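Local coordinates for protein transcriptional regulator, MarR family (Methanosarcina mazei, PDB 3S2W) that probably binds DNA as a dimeric winged helix-turn-helix transcription factor of the MarR family, at residues Q52-Y60 / L70-T81. Residues are numbered along the deposited sequence; the frame is centred on the assembly and turned at random.
Sequences QFPFLMRLY and LSDYLKIDKGTT
With CG anti to its carbonyl carbon (chi1 -60°), Phe55 of helix 53-61 reaches the 70-81 segment with its ring, where Leu74, turned by a similar first torsion, lays CD1 over one face, 3.7 Å from the ring centroid, a CH-pi contact. A flat ring suits this place because face and rim both find partners: Leu70 CD1 and Thr81 OG1 meet its edge, OG1 lying 3.3 Å from CZ, while Ile76 CD1 packs near the same CZ. Thr81 OG1 donates to Asp77 O at 3.0 Å, from above the carbonyl plane, which satisfies this buried hydroxyl and fixes its rotation. Arg58, bent at chi2, packs its CG 3.6 Å from Leu70 CD2, and Tyr73 CD2 lies over one face of its guanidinium, 3.3 Å from NH1, the two planes 15° apart. Cutting Phe55 back to an alanine would probably leave Leu70, Leu74, Ile76 and Thr81 without their shared partner and open a gap between the helices. Ser71 OG donates to Ile76 O (2.6 Å) and Asp77 N-caps helix 78-90 through Thr80 N, so polar bonds tie the turn of the helix-turn-helix, whereas the packing of this turn on helix 53-61 is chiefly apolar.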
loop_
_atom_site.group_PDB
_atom_site.type_symbol
_atom_site.label_atom_id
_atom_site.label_comp_id
_atom_site.label_asym_id
_atom_site.label_seq_id
_atom_site.Cartn_x
_atom_site.Cartn_y
_atom_site.Cartn_z
ATOM N N GLN A 52 -3.530 2.339 -12.349
ATOM C CA GLN A 52 -3.525 3.608 -13.062
ATOM C C GLN A 52 -4.093 4.750 -12.231
ATOM O O GLN A 52 -3.843 5.920 -12.510
ATOM C CB GLN A 52 -4.343 3.464 -14.330
ATOM C CG GLN A 52 -3.806 2.399 -15.286
ATOM C CD GLN A 52 -4.888 1.869 -16.192
ATOM O OE1 GLN A 52 -5.676 2.637 -16.735
ATOM N NE2 GLN A 52 -4.954 0.554 -16.341
ATOM N N PHE A 53 -4.878 4.408 -11.221
ATOM C CA PHE A 53 -5.589 5.404 -10.442
ATOM C C PHE A 53 -4.677 6.474 -9.828
ATOM O O PHE A 53 -4.990 7.661 -9.894
ATOM C CB PHE A 53 -6.360 4.712 -9.340
ATOM C CG PHE A 53 -7.306 5.600 -8.625
ATOM C CD1 PHE A 53 -7.077 5.958 -7.305
ATOM C CD2 PHE A 53 -8.443 6.077 -9.265
ATOM C CE1 PHE A 53 -7.974 6.790 -6.639
ATOM C CE2 PHE A 53 -9.338 6.893 -8.604
ATOM C CZ PHE A 53 -9.111 7.242 -7.289
ATOM N N PRO A 54 -3.543 6.055 -9.233
ATOM C CA PRO A 54 -2.636 6.989 -8.559
ATOM C C PRO A 54 -2.076 8.028 -9.544
ATOM O O PRO A 54 -2.076 9.206 -9.188
ATOM C CB PRO A 54 -1.519 6.082 -8.030
ATOM C CG PRO A 54 -2.036 4.725 -8.119
ATOM C CD PRO A 54 -2.975 4.702 -9.277
ATOM N N PHE A 55 -1.644 7.611 -10.743
ATOM C CA PHE A 55 -1.243 8.546 -11.826
ATOM C C PHE A 55 -2.360 9.504 -12.226
ATOM O O PHE A 55 -2.191 10.716 -12.214
ATOM C CB PHE A 55 -0.720 7.796 -13.078
ATOM C CG PHE A 55 0.493 6.943 -12.797
ATOM C CD1 PHE A 55 1.762 7.510 -12.769
ATOM C CD2 PHE A 55 0.354 5.579 -12.510
ATOM C CE1 PHE A 55 2.869 6.752 -12.475
ATOM C CE2 PHE A 55 1.470 4.805 -12.219
ATOM C CZ PHE A 55 2.730 5.392 -12.199
ATOM N N LEU A 56 -3.511 8.969 -12.589
ATOM C CA LEU A 56 -4.627 9.844 -12.896
ATOM C C LEU A 56 -4.820 10.896 -11.784
ATOM O O LEU A 56 -4.899 12.085 -12.076
ATOM C CB LEU A 56 -5.885 9.023 -13.130
ATOM C CG LEU A 56 -6.868 9.577 -14.152
ATOM C CD1 LEU A 56 -6.182 9.871 -15.485
ATOM C CD2 LEU A 56 -8.041 8.617 -14.339
HETATM N N MSE A 57 -4.858 10.471 -10.518
HETATM C CA MSE A 57 -5.113 11.396 -9.412
HETATM C C MSE A 57 -4.027 12.469 -9.306
HETATM O O MSE A 57 -4.301 13.612 -8.947
HETATM C CB MSE A 57 -5.255 10.649 -8.067
HETATM C CG MSE A 57 -6.527 9.781 -7.943
HETATM SE SE MSE A 57 -8.217 10.781 -8.206
HETATM C CE MSE A 57 -8.339 11.711 -6.491
ATOM N N ARG A 58 -2.795 12.099 -9.624
ATOM C CA ARG A 58 -1.692 13.052 -9.623
ATOM C C ARG A 58 -1.822 14.101 -10.735
ATOM O O ARG A 58 -1.613 15.290 -10.497
ATOM C CB ARG A 58 -0.361 12.308 -9.743
ATOM C CG ARG A 58 0.857 13.175 -9.502
ATOM C CD ARG A 58 0.797 13.835 -8.152
ATOM N NE ARG A 58 1.517 15.099 -8.165
ATOM C CZ ARG A 58 2.614 15.346 -7.461
ATOM N NH1 ARG A 58 3.123 14.420 -6.659
ATOM N NH2 ARG A 58 3.191 16.534 -7.560
ATOM N N LEU A 59 -2.174 13.666 -11.944
ATOM C CA LEU A 59 -2.375 14.604 -13.036
ATOM C C LEU A 59 -3.458 15.634 -12.723
ATOM O O LEU A 59 -3.358 16.774 -13.171
ATOM C CB LEU A 59 -2.691 13.871 -14.334
ATOM C CG LEU A 59 -1.479 13.126 -14.852
ATOM C CD1 LEU A 59 -1.892 12.171 -15.959
ATOM C CD2 LEU A 59 -0.456 14.138 -15.333
ATOM N N TYR A 60 -4.486 15.239 -11.965
ATOM C CA TYR A 60 -5.517 16.198 -11.523
ATOM C C TYR A 60 -4.953 17.262 -10.584
ATOM O O TYR A 60 -5.513 18.356 -10.486
ATOM C CB TYR A 60 -6.697 15.513 -10.824
ATOM C CG TYR A 60 -7.486 14.602 -11.712
ATOM C CD1 TYR A 60 -7.806 14.981 -13.003
ATOM C CD2 TYR A 60 -7.897 13.350 -11.269
ATOM C CE1 TYR A 60 -8.522 14.151 -13.830
ATOM C CE2 TYR A 60 -8.610 12.503 -12.096
ATOM C CZ TYR A 60 -8.921 12.915 -13.374
ATOM O OH TYR A 60 -9.628 12.100 -14.216
ATOM N N LEU A 70 6.642 11.776 -12.438
ATOM C CA LEU A 70 5.527 10.978 -11.929
ATOM C C LEU A 70 6.063 9.756 -11.214
ATOM O O LEU A 70 5.609 9.405 -10.131
ATOM C CB LEU A 70 4.612 10.538 -13.061
ATOM C CG LEU A 70 3.529 11.530 -13.427
ATOM C CD1 LEU A 70 2.787 10.994 -14.612
ATOM C CD2 LEU A 70 2.615 11.703 -12.250
ATOM N N SER A 71 7.037 9.114 -11.833
ATOM C CA SER A 71 7.669 7.935 -11.259
ATOM C C SER A 71 8.304 8.209 -9.881
ATOM O O SER A 71 8.055 7.476 -8.920
ATOM C CB SER A 71 8.717 7.381 -12.227
ATOM O OG SER A 71 9.152 6.104 -11.813
ATOM N N ASP A 72 9.115 9.263 -9.794
ATOM C CA ASP A 72 9.821 9.598 -8.555
ATOM C C ASP A 72 8.895 10.060 -7.427
ATOM O O ASP A 72 9.120 9.716 -6.276
ATOM C CB ASP A 72 10.894 10.671 -8.801
ATOM C CG ASP A 72 11.930 10.247 -9.833
ATOM O OD1 ASP A 72 12.204 9.030 -9.960
ATOM O OD2 ASP A 72 12.477 11.137 -10.521
ATOM N N TYR A 73 7.877 10.854 -7.751
ATOM C CA TYR A 73 6.933 11.353 -6.744
ATOM C C TYR A 73 6.116 10.204 -6.171
ATOM O O TYR A 73 5.960 10.088 -4.959
ATOM C CB TYR A 73 5.947 12.384 -7.326
ATOM C CG TYR A 73 6.535 13.694 -7.831
ATOM C CD1 TYR A 73 7.839 14.080 -7.517
ATOM C CD2 TYR A 73 5.773 14.554 -8.621
ATOM C CE1 TYR A 73 8.365 15.282 -7.978
ATOM C CE2 TYR A 73 6.292 15.756 -9.087
ATOM C CZ TYR A 73 7.586 16.113 -8.761
ATOM O OH TYR A 73 8.098 17.305 -9.225
ATOM N N LEU A 74 5.581 9.358 -7.044
ATOM C CA LEU A 74 4.665 8.321 -6.589
ATOM C C LEU A 74 5.486 7.187 -6.025
ATOM O O LEU A 74 4.968 6.317 -5.329
ATOM C CB LEU A 74 3.729 7.839 -7.723
ATOM C CG LEU A 74 2.721 8.868 -8.301
ATOM C CD1 LEU A 74 1.936 8.341 -9.485
ATOM C CD2 LEU A 74 1.767 9.313 -7.251
ATOM N N LYS A 75 6.780 7.228 -6.311
ATOM C CA LYS A 75 7.690 6.137 -5.980
ATOM C C LYS A 75 7.134 4.837 -6.520
ATOM O O LYS A 75 7.050 3.838 -5.800
ATOM C CB LYS A 75 7.947 6.040 -4.471
ATOM C CG LYS A 75 8.713 7.219 -3.875
ATOM C CD LYS A 75 10.177 7.135 -4.225
ATOM C CE LYS A 75 10.944 8.276 -3.622
ATOM N NZ LYS A 75 12.263 7.801 -3.123
ATOM N N ILE A 76 6.734 4.866 -7.790
ATOM C CA ILE A 76 6.420 3.652 -8.546
ATOM C C ILE A 76 7.466 3.524 -9.649
ATOM O O ILE A 76 7.806 4.532 -10.295
ATOM C CB ILE A 76 5.007 3.707 -9.159
ATOM C CG1 ILE A 76 3.939 3.785 -8.063
ATOM C CG2 ILE A 76 4.761 2.494 -10.041
ATOM C CD1 ILE A 76 2.531 4.052 -8.578
ATOM N N ASP A 77 7.987 2.310 -9.864
ATOM C CA ASP A 77 9.143 2.135 -10.766
ATOM C C ASP A 77 8.852 2.499 -12.225
ATOM O O ASP A 77 7.696 2.561 -12.649
ATOM C CB ASP A 77 9.791 0.741 -10.646
ATOM C CG ASP A 77 8.838 -0.404 -10.994
ATOM O OD1 ASP A 77 8.709 -0.738 -12.189
ATOM O OD2 ASP A 77 8.238 -0.998 -10.071
ATOM N N LYS A 78 9.919 2.746 -12.976
ATOM C CA LYS A 78 9.826 3.231 -14.346
ATOM C C LYS A 78 9.041 2.293 -15.242
ATOM O O LYS A 78 8.291 2.743 -16.098
ATOM C CB LYS A 78 11.225 3.459 -14.935
ATOM C CG LYS A 78 12.179 4.199 -13.993
ATOM C CD LYS A 78 11.617 5.545 -13.515
ATOM C CE LYS A 78 12.454 6.138 -12.373
ATOM N NZ LYS A 78 12.657 7.622 -12.505
ATOM N N GLY A 79 9.218 0.993 -15.041
ATOM C CA GLY A 79 8.582 -0.012 -15.873
ATOM C C GLY A 79 7.119 -0.191 -15.537
ATOM O O GLY A 79 6.301 -0.427 -16.419
ATOM N N THR A 80 6.783 -0.083 -14.256
ATOM C CA THR A 80 5.389 -0.078 -13.837
ATOM C C THR A 80 4.713 1.219 -14.311
ATOM O O THR A 80 3.604 1.196 -14.861
ATOM C CB THR A 80 5.263 -0.252 -12.301
ATOM O OG1 THR A 80 5.870 -1.490 -11.919
ATOM C CG2 THR A 80 3.808 -0.261 -11.866
ATOM N N THR A 81 5.402 2.340 -14.113
ATOM C CA THR A 81 4.951 3.636 -14.622
ATOM C C THR A 81 4.651 3.600 -16.122
ATOM O O THR A 81 3.589 4.031 -16.554
ATOM C CB THR A 81 5.968 4.723 -14.294
ATOM O OG1 THR A 81 5.897 4.996 -12.893
ATOM C CG2 THR A 81 5.701 6.012 -15.090
#